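Local coordinates for protein precorrin-6y methylase (Rhodobacter capsulatus, PDB 3NJR) that forms the C-terminal, S-adenosylmethionine-dependent domain of a decarboxylating precorrin C5,15-methyltransferase in adenosylcobalamin biosynthesis, at residues G132-W141 against L162-H170; V24-F32 against S41-A49. All blocks are in the same frame, centred on the assembly; numbering follows the deposited sequence.

Contact 1. Residues G132-W141 against L162-H170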
loop_
_atom_site.group_PDB
_atom_site.type_symbol
_atom_site.label_atom_id
_atom_site.label_comp_id
_atom_site.label_asym_id
_atom_site.label_seq_id
_atom_site.Cartn_x
_atom_site.Cartn_y
_atom_site.Cartn_z
ATOM N N GLY A 132 14.234 8.483 18.337
ATOM C CA GLY A 132 15.428 8.401 17.506
ATOM C C GLY A 132 15.666 9.703 16.768
ATOM O O GLY A 132 14.932 10.055 15.839
ATOM N N SER A 133 16.700 10.412 17.206
ATOM C CA SER A 133 17.095 11.696 16.643
ATOM C C SER A 133 18.441 11.508 15.954
ATOM O O SER A 133 19.050 10.442 16.078
ATOM C CB SER A 133 17.195 12.732 17.774
ATOM O OG SER A 133 18.250 12.426 18.684
ATOM N N GLN A 134 18.908 12.534 15.234
ATOM C CA GLN A 134 20.238 12.495 14.606
ATOM C C GLN A 134 21.308 12.462 15.683
ATOM O O GLN A 134 22.331 11.797 15.518
ATOM C CB GLN A 134 20.456 13.677 13.651
ATOM C CG GLN A 134 21.813 13.688 12.916
ATOM C CD GLN A 134 21.986 12.550 11.884
ATOM O OE1 GLN A 134 21.114 12.324 11.023
ATOM N NE2 GLN A 134 23.130 11.846 11.957
ATOM N N ALA A 135 21.048 13.165 16.790
ATOM C CA ALA A 135 21.930 13.161 17.973
ATOM C C ALA A 135 22.202 11.730 18.454
ATOM O O ALA A 135 23.355 11.267 18.457
ATOM C CB ALA A 135 21.329 14.009 19.108
ATOM N N LEU A 136 21.126 11.044 18.830
ATOM C CA LEU A 136 21.169 9.632 19.193
ATOM C C LEU A 136 22.004 8.774 18.250
ATOM O O LEU A 136 22.858 8.007 18.696
ATOM C CB LEU A 136 19.750 9.074 19.292
ATOM C CG LEU A 136 19.673 7.599 19.662
ATOM C CD1 LEU A 136 20.216 7.364 21.060
ATOM C CD2 LEU A 136 18.236 7.117 19.527
ATOM N N TYR A 137 21.767 8.922 16.948
ATOM C CA TYR A 137 22.536 8.179 15.949
ATOM C C TYR A 137 24.022 8.582 15.839
ATOM O O TYR A 137 24.877 7.737 15.600
ATOM C CB TYR A 137 21.821 8.174 14.588
ATOM C CG TYR A 137 20.552 7.337 14.577
ATOM C CD1 TYR A 137 19.301 7.940 14.474
ATOM C CD2 TYR A 137 20.599 5.950 14.694
ATOM C CE1 TYR A 137 18.110 7.185 14.472
ATOM C CE2 TYR A 137 19.420 5.177 14.699
ATOM C CZ TYR A 137 18.187 5.814 14.581
ATOM O OH TYR A 137 17.023 5.089 14.579
ATOM N N ASP A 138 24.347 9.856 16.035
ATOM C CA ASP A 138 25.760 10.265 15.987
ATOM C C ASP A 138 26.482 9.651 17.173
ATOM O O ASP A 138 27.562 9.059 17.016
ATOM C CB ASP A 138 25.925 11.794 15.973
ATOM C CG ASP A 138 25.273 12.451 14.759
ATOM O OD1 ASP A 138 25.439 11.925 13.635
ATOM O OD2 ASP A 138 24.594 13.497 14.934
ATOM N N ARG A 139 25.856 9.776 18.345
ATOM C CA ARG A 139 26.331 9.123 19.571
ATOM C C ARG A 139 26.420 7.586 19.420
ATOM O O ARG A 139 27.477 6.998 19.684
ATOM C CB ARG A 139 25.467 9.546 20.774
ATOM C CG ARG A 139 26.109 10.490 21.827
ATOM C CD ARG A 139 27.102 11.541 21.284
ATOM N NE ARG A 139 26.410 12.728 20.789
ATOM C CZ ARG A 139 26.801 13.437 19.733
ATOM N NH1 ARG A 139 27.884 13.089 19.040
ATOM N NH2 ARG A 139 26.095 14.491 19.359
ATOM N N LEU A 140 25.348 6.941 18.953
ATOM C CA LEU A 140 25.413 5.502 18.690
ATOM C C LEU A 140 26.557 5.218 17.741
ATOM O O LEU A 140 27.297 4.264 17.950
ATOM C CB LEU A 140 24.114 4.936 18.107
ATOM C CG LEU A 140 22.855 4.790 18.971
ATOM C CD1 LEU A 140 21.679 4.294 18.124
ATOM C CD2 LEU A 140 23.094 3.884 20.153
ATOM N N TRP A 141 26.732 6.059 16.718
ATOM C CA TRP A 141 27.790 5.802 15.746
ATOM C C TRP A 141 29.207 5.848 16.309
ATOM O O TRP A 141 30.078 5.094 15.856
ATOM C CB TRP A 141 27.682 6.660 14.485
ATOM C CG TRP A 141 28.097 5.818 13.340
ATOM C CD1 TRP A 141 29.327 5.785 12.728
ATOM C CD2 TRP A 141 27.322 4.779 12.738
ATOM N NE1 TRP A 141 29.348 4.808 11.748
ATOM C CE2 TRP A 141 28.130 4.177 11.734
ATOM C CE3 TRP A 141 26.014 4.303 12.940
ATOM C CZ2 TRP A 141 27.670 3.126 10.935
ATOM C CZ3 TRP A 141 25.554 3.270 12.141
ATOM C CH2 TRP A 141 26.383 2.688 11.149
ATOM N N LEU A 162 14.887 10.280 8.138
ATOM C CA LEU A 162 16.074 9.932 8.899
ATOM C C LEU A 162 16.568 8.514 8.608
ATOM O O LEU A 162 17.750 8.315 8.347
ATOM C CB LEU A 162 15.792 10.163 10.383
ATOM C CG LEU A 162 16.896 9.939 11.411
ATOM C CD1 LEU A 162 18.116 10.800 11.080
ATOM C CD2 LEU A 162 16.352 10.215 12.814
ATOM N N LEU A 163 15.665 7.539 8.607
ATOM C CA LEU A 163 16.034 6.165 8.249
ATOM C C LEU A 163 16.598 6.069 6.836
ATOM O O LEU A 163 17.632 5.432 6.606
ATOM C CB LEU A 163 14.846 5.224 8.430
ATOM C CG LEU A 163 14.658 4.513 9.788
ATOM C CD1 LEU A 163 15.179 5.269 11.026
ATOM C CD2 LEU A 163 13.215 4.142 9.983
ATOM N N THR A 164 15.933 6.734 5.896
ATOM C CA THR A 164 16.374 6.785 4.497
ATOM C C THR A 164 17.776 7.349 4.358
ATOM O O THR A 164 18.578 6.836 3.557
ATOM C CB THR A 164 15.423 7.636 3.669
ATOM O OG1 THR A 164 14.076 7.378 4.107
ATOM C CG2 THR A 164 15.559 7.314 2.188
ATOM N N GLN A 165 18.062 8.397 5.139
ATOM C CA GLN A 165 19.400 8.996 5.196
ATOM C C GLN A 165 20.412 8.042 5.780
ATOM O O GLN A 165 21.500 7.865 5.227
ATOM C CB GLN A 165 19.379 10.279 6.012
ATOM C CG GLN A 165 19.093 11.506 5.165
ATOM C CD GLN A 165 18.522 12.666 5.970
ATOM O OE1 GLN A 165 18.787 12.810 7.179
ATOM N NE2 GLN A 165 17.724 13.508 5.297
ATOM N N LEU A 166 20.045 7.427 6.903
ATOM C CA LEU A 166 20.854 6.379 7.504
ATOM C C LEU A 166 21.162 5.320 6.460
ATOM O O LEU A 166 22.329 4.998 6.255
ATOM C CB LEU A 166 20.148 5.746 8.715
ATOM C CG LEU A 166 20.458 6.078 10.186
ATOM C CD1 LEU A 166 21.829 6.724 10.392
ATOM C CD2 LEU A 166 19.350 6.868 10.862
ATOM N N HIS A 167 20.121 4.801 5.794
ATOM C CA HIS A 167 20.297 3.852 4.668
ATOM C C HIS A 167 21.261 4.327 3.583
ATOM O O HIS A 167 22.120 3.570 3.173
ATOM C CB HIS A 167 18.968 3.457 4.017
ATOM C CG HIS A 167 19.100 2.331 3.044
ATOM N ND1 HIS A 167 19.125 2.526 1.681
ATOM C CD2 HIS A 167 19.256 0.998 3.235
ATOM C CE1 HIS A 167 19.274 1.362 1.073
ATOM N NE2 HIS A 167 19.360 0.419 1.994
ATOM N N ALA A 168 21.127 5.572 3.129
ATOM C CA ALA A 168 22.042 6.129 2.100
ATOM C C ALA A 168 23.487 6.177 2.585
ATOM O O ALA A 168 24.404 5.836 1.820
ATOM C CB ALA A 168 21.579 7.515 1.616
ATOM N N ARG A 169 23.691 6.571 3.853
ATOM C CA ARG A 169 25.052 6.630 4.447
ATOM C C ARG A 169 25.640 5.245 4.705
ATOM O O ARG A 169 26.797 4.991 4.366
ATOM C CB ARG A 169 25.078 7.458 5.747
ATOM C CG ARG A 169 24.927 8.992 5.540
ATOM C CD ARG A 169 24.154 9.775 6.680
ATOM N NE ARG A 169 24.614 9.491 8.054
ATOM C CZ ARG A 169 24.132 10.064 9.165
ATOM N NH1 ARG A 169 23.163 10.981 9.095
ATOM N NH2 ARG A 169 24.624 9.720 10.357
ATOM N N HIS A 170 24.844 4.342 5.284
ATOM C CA HIS A 170 25.410 3.121 5.884
ATOM C C HIS A 170 25.035 1.801 5.203
ATOM O O HIS A 170 25.630 0.775 5.494
ATOM C CB HIS A 170 25.112 3.082 7.392
ATOM C CG HIS A 170 25.428 4.366 8.106
ATOM N ND1 HIS A 170 26.716 4.857 8.242
ATOM C CD2 HIS A 170 24.620 5.262 8.727
ATOM C CE1 HIS A 170 26.682 5.992 8.919
ATOM N NE2 HIS A 170 25.421 6.262 9.225
#
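Trp141 lays the six-membered ring of its indole over one face of the His170 imidazole, a face-to-face stack with centroids 3.8 Å apart and planes inclined by 20°. The opposite face of that imidazole is filled by Arg169 CB, which leaves the ring sandwiched between the indole and its own helix. Beside this stack the contact is apolar: Leu166 CD2 stands over the centre of the Tyr137 ring, 3.7 Å from its centroid, in a CH-pi contact. The same ring receives Leu162 CD2 at its edge, 3.9 Å from Tyr137 CE1, so two leucines meet the tyrosine from different directions. On the outer side, Gln134 reaches across with CG trans to the backbone N (chi1 -178°) and a bend at chi2 that turns its amide toward Arg169. The firm bond of this amide is from Gln134 NE2 to Asp138 OD1, at 2.9 Å. Arg169 NH1 gives Gln134 OE1 only a weak one of 3.1 Å, and a link through the amide is doubtful because NE2 also faces the guanidinium nitrogens. Asp138 OD1 and Arg169 NH2, 4.0 Å apart, are too distant for a salt bridge, although their opposite charges probably attract. Ser133 is the N-cap of helix 134-143, its OG accepting from Leu136 N at 3.2 Å. Tyr137 also touches Ile128 and Ala152 of the sheet, and Leu163, Leu166 and His170 touch Trp200 of strand 188-203. Two helices flanking strand 149-154 in sequence, their axes 11.9 Å apart and inclined at 29° in the same sense, are typical of the alpha/beta layering of a Rossmann-like methyltransferase.

Contact 2. Residues V24-F32 against S41-A49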
loop_
_atom_site.group_PDB
_atom_site.type_symbol
_atom_site.label_atom_id
_atom_site.label_comp_id
_atom_site.label_asym_id
_atom_site.label_seq_id
_atom_site.Cartn_x
_atom_site.Cartn_y
_atom_site.Cartn_z
ATOM N N VAL A 24 7.950 -18.578 19.181
ATOM C CA VAL A 24 8.496 -17.603 18.236
ATOM C C VAL A 24 7.958 -16.193 18.506
ATOM O O VAL A 24 6.929 -16.040 19.171
ATOM C CB VAL A 24 8.251 -18.004 16.752
ATOM C CG1 VAL A 24 8.893 -19.336 16.434
ATOM C CG2 VAL A 24 6.744 -18.004 16.409
ATOM N N PRO A 25 8.663 -15.158 18.003
ATOM C CA PRO A 25 8.236 -13.759 18.125
ATOM C C PRO A 25 6.854 -13.496 17.541
ATOM O O PRO A 25 6.317 -14.329 16.816
ATOM C CB PRO A 25 9.287 -13.012 17.314
ATOM C CG PRO A 25 10.517 -13.845 17.509
ATOM C CD PRO A 25 10.043 -15.262 17.492
ATOM N N GLY A 26 6.286 -12.342 17.855
ATOM C CA GLY A 26 4.969 -12.001 17.374
ATOM C C GLY A 26 3.870 -12.650 18.186
ATOM O O GLY A 26 2.810 -12.949 17.654
ATOM N N ARG A 27 4.098 -12.879 19.477
ATOM C CA ARG A 27 3.025 -13.372 20.341
ATOM C C ARG A 27 1.948 -12.298 20.526
ATOM O O ARG A 27 2.216 -11.106 20.346
ATOM C CB ARG A 27 3.594 -13.829 21.674
ATOM C CG ARG A 27 4.444 -15.085 21.568
ATOM C CD ARG A 27 5.332 -15.188 22.775
ATOM N NE ARG A 27 6.404 -16.162 22.602
ATOM C CZ ARG A 27 7.639 -15.889 22.186
ATOM N NH1 ARG A 27 8.008 -14.654 21.845
ATOM N NH2 ARG A 27 8.505 -16.882 22.098
ATOM N N PRO A 28 0.716 -12.702 20.871
ATOM C CA PRO A 28 -0.347 -11.693 20.922
ATOM C C PRO A 28 -0.024 -10.576 21.916
ATOM O O PRO A 28 0.743 -10.798 22.870
ATOM C CB PRO A 28 -1.565 -12.492 21.412
ATOM C CG PRO A 28 -1.236 -13.897 21.175
ATOM C CD PRO A 28 0.240 -14.010 21.350
ATOM N N GLU A 29 -0.623 -9.404 21.687
ATOM C CA GLU A 29 -0.429 -8.196 22.512
ATOM C C GLU A 29 -0.975 -8.402 23.926
ATOM O O GLU A 29 -0.689 -7.629 24.831
ATOM C CB GLU A 29 -1.096 -6.957 21.861
ATOM C CG GLU A 29 -0.617 -6.567 20.409
ATOM C CD GLU A 29 -1.364 -7.300 19.213
ATOM O OE1 GLU A 29 -2.027 -8.365 19.427
ATOM O OE2 GLU A 29 -1.273 -6.798 18.045
ATOM N N SER A 30 -1.761 -9.452 24.116
ATOM C CA SER A 30 -2.295 -9.768 25.433
ATOM C C SER A 30 -1.336 -10.607 26.280
ATOM O O SER A 30 -1.620 -10.875 27.442
ATOM C CB SER A 30 -3.629 -10.480 25.294
ATOM O OG SER A 30 -3.548 -11.447 24.256
ATOM N N ALA A 31 -0.209 -11.031 25.717
ATOM C CA ALA A 31 0.777 -11.773 26.507
ATOM C C ALA A 31 1.693 -10.825 27.312
ATOM O O ALA A 31 2.642 -11.260 27.973
ATOM C CB ALA A 31 1.587 -12.723 25.622
ATOM N N PHE A 32 1.383 -9.528 27.261
ATOM C CA PHE A 32 2.211 -8.489 27.860
ATOM C C PHE A 32 1.332 -7.469 28.573
ATOM O O PHE A 32 0.295 -7.035 28.041
ATOM C CB PHE A 32 3.023 -7.731 26.788
ATOM C CG PHE A 32 3.696 -8.609 25.764
ATOM C CD1 PHE A 32 5.031 -8.974 25.912
ATOM C CD2 PHE A 32 3.003 -9.046 24.630
ATOM C CE1 PHE A 32 5.667 -9.790 24.958
ATOM C CE2 PHE A 32 3.614 -9.861 23.673
ATOM C CZ PHE A 32 4.948 -10.236 23.837
ATOM N N SER A 41 1.803 -7.051 17.126
ATOM C CA SER A 41 2.364 -8.389 17.046
ATOM C C SER A 41 3.080 -8.724 15.690
ATOM O O SER A 41 4.218 -9.208 15.698
ATOM C CB SER A 41 1.307 -9.408 17.490
ATOM O OG SER A 41 1.542 -10.666 16.905
ATOM N N PRO A 42 2.448 -8.418 14.529
ATOM C CA PRO A 42 3.157 -8.687 13.267
ATOM C C PRO A 42 4.410 -7.812 13.073
ATOM O O PRO A 42 5.384 -8.238 12.435
ATOM C CB PRO A 42 2.104 -8.359 12.195
ATOM C CG PRO A 42 0.786 -8.358 12.925
ATOM C CD PRO A 42 1.121 -7.822 14.276
ATOM N N MET A 43 4.394 -6.599 13.614
ATOM C CA MET A 43 5.564 -5.744 13.495
ATOM C C MET A 43 6.661 -6.265 14.419
ATOM O O MET A 43 7.851 -6.235 14.067
ATOM C CB MET A 43 5.233 -4.272 13.748
ATOM C CG MET A 43 6.394 -3.290 13.445
ATOM S SD MET A 43 6.801 -2.949 11.677
ATOM C CE MET A 43 5.184 -2.479 11.045
ATOM N N ARG A 44 6.248 -6.782 15.578
ATOM C CA ARG A 44 7.185 -7.377 16.513
ATOM C C ARG A 44 7.875 -8.606 15.923
ATOM O O ARG A 44 9.080 -8.808 16.133
ATOM C CB ARG A 44 6.528 -7.726 17.839
ATOM C CG ARG A 44 7.489 -7.634 18.991
ATOM C CD ARG A 44 6.834 -7.774 20.354
ATOM N NE ARG A 44 5.429 -7.381 20.378
ATOM C CZ ARG A 44 4.414 -8.238 20.262
ATOM N NH1 ARG A 44 4.659 -9.533 20.090
ATOM N NH2 ARG A 44 3.161 -7.809 20.319
ATOM N N ALA A 45 7.136 -9.408 15.163
ATOM C CA ALA A 45 7.774 -10.484 14.423
ATOM C C ALA A 45 8.826 -9.947 13.449
ATOM O O ALA A 45 9.950 -10.458 13.403
ATOM C CB ALA A 45 6.744 -11.345 13.699
ATOM N N LEU A 46 8.487 -8.904 12.691
ATOM C CA LEU A 46 9.412 -8.412 11.648
ATOM C C LEU A 46 10.703 -7.895 12.258
ATOM O O LEU A 46 11.809 -8.175 11.753
ATOM C CB LEU A 46 8.789 -7.332 10.781
ATOM C CG LEU A 46 7.774 -7.849 9.779
ATOM C CD1 LEU A 46 6.954 -6.680 9.238
ATOM C CD2 LEU A 46 8.431 -8.651 8.645
ATOM N N THR A 47 10.533 -7.148 13.342
ATOM C CA THR A 47 11.627 -6.533 14.066
ATOM C C THR A 47 12.565 -7.608 14.633
ATOM O O THR A 47 13.762 -7.651 14.300
ATOM C CB THR A 47 11.056 -5.652 15.173
ATOM O OG1 THR A 47 10.240 -4.639 14.576
ATOM C CG2 THR A 47 12.155 -5.012 15.987
ATOM N N LEU A 48 12.031 -8.511 15.445
ATOM C CA LEU A 48 12.861 -9.618 15.898
ATOM C C LEU A 48 13.543 -10.394 14.788
ATOM O O LEU A 48 14.713 -10.759 14.931
ATOM C CB LEU A 48 12.154 -10.500 16.924
ATOM C CG LEU A 48 12.401 -9.748 18.234
ATOM C CD1 LEU A 48 11.232 -8.853 18.621
ATOM C CD2 LEU A 48 12.706 -10.707 19.308
ATOM N N ALA A 49 12.867 -10.599 13.666
ATOM C CA ALA A 49 13.537 -11.214 12.511
ATOM C C ALA A 49 14.785 -10.414 12.083
ATOM O O ALA A 49 15.857 -10.997 11.819
ATOM C CB ALA A 49 12.570 -11.379 11.355
#
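The lead-in loop to helix 41-51 folds back over the first turns of that helix, beside the S-adenosyl-L-homocysteine site. Ser41 is held at two points. With chi1 at 154°, its OG is turned toward the loop and donates to Gly26 O at 2.7 Å from well above the carbonyl plane, 60° out of it. Its backbone N, in the first turn of the helix, donates to Glu29 OE2 at 3.2 Å. Such a helix preceding the first strand, 58-62, belongs to the Rossmann-like methyltransferase core, and here the Arg44 side chain lies about 5 Å from the bound S-adenosyl-L-homocysteine. Arg44 NH1 donates in plane to a lone pair of Arg27 O at 2.9 Å, and NH2 adds a weak bond to the same oxygen. Phe32 CE2 covers one face of this guanidinium, with ring and guanidinium planes 53° apart. Glu72 of helix 68-75 forms salt bridges with both Arg44 and Arg27 and also accepts from Gly26 N, while Arg27 NE donates to Ser22 O and Arg44 NH2 to Thr39 O. Gly26, with positive phi, brings its CA to 4.1 Å from Ala45 CB. Farther along the helix, Pro25 CG rests on Leu48 CB at 3.8 Å, next to Val24 of a second subunit.

In the fold
The two contacts lie on opposite sides of the chain's centre, their own centres about 25 Å apart. Contact 2 is the more buried, joining an irregular loop to a helix mainly through backbone carbonyls, a carboxylate and a shared arginine. Contact 1 is partly buried and joins two regular helices by ring stacking and leucine packing, with a weak polar link toward its outer side. They hold different helices, yet both touch strand 188-203: contact 1 by Leu163, Leu166 and His170 on Trp200, contact 2 by Met43 on Gln197 and Thr47 on Gln199. Both abut the second subunit and lie near the bound S-adenosyl-L-homocysteine, contact 2 through Arg44 and contact 1 through Gly132, in the turn just before helix 134-143.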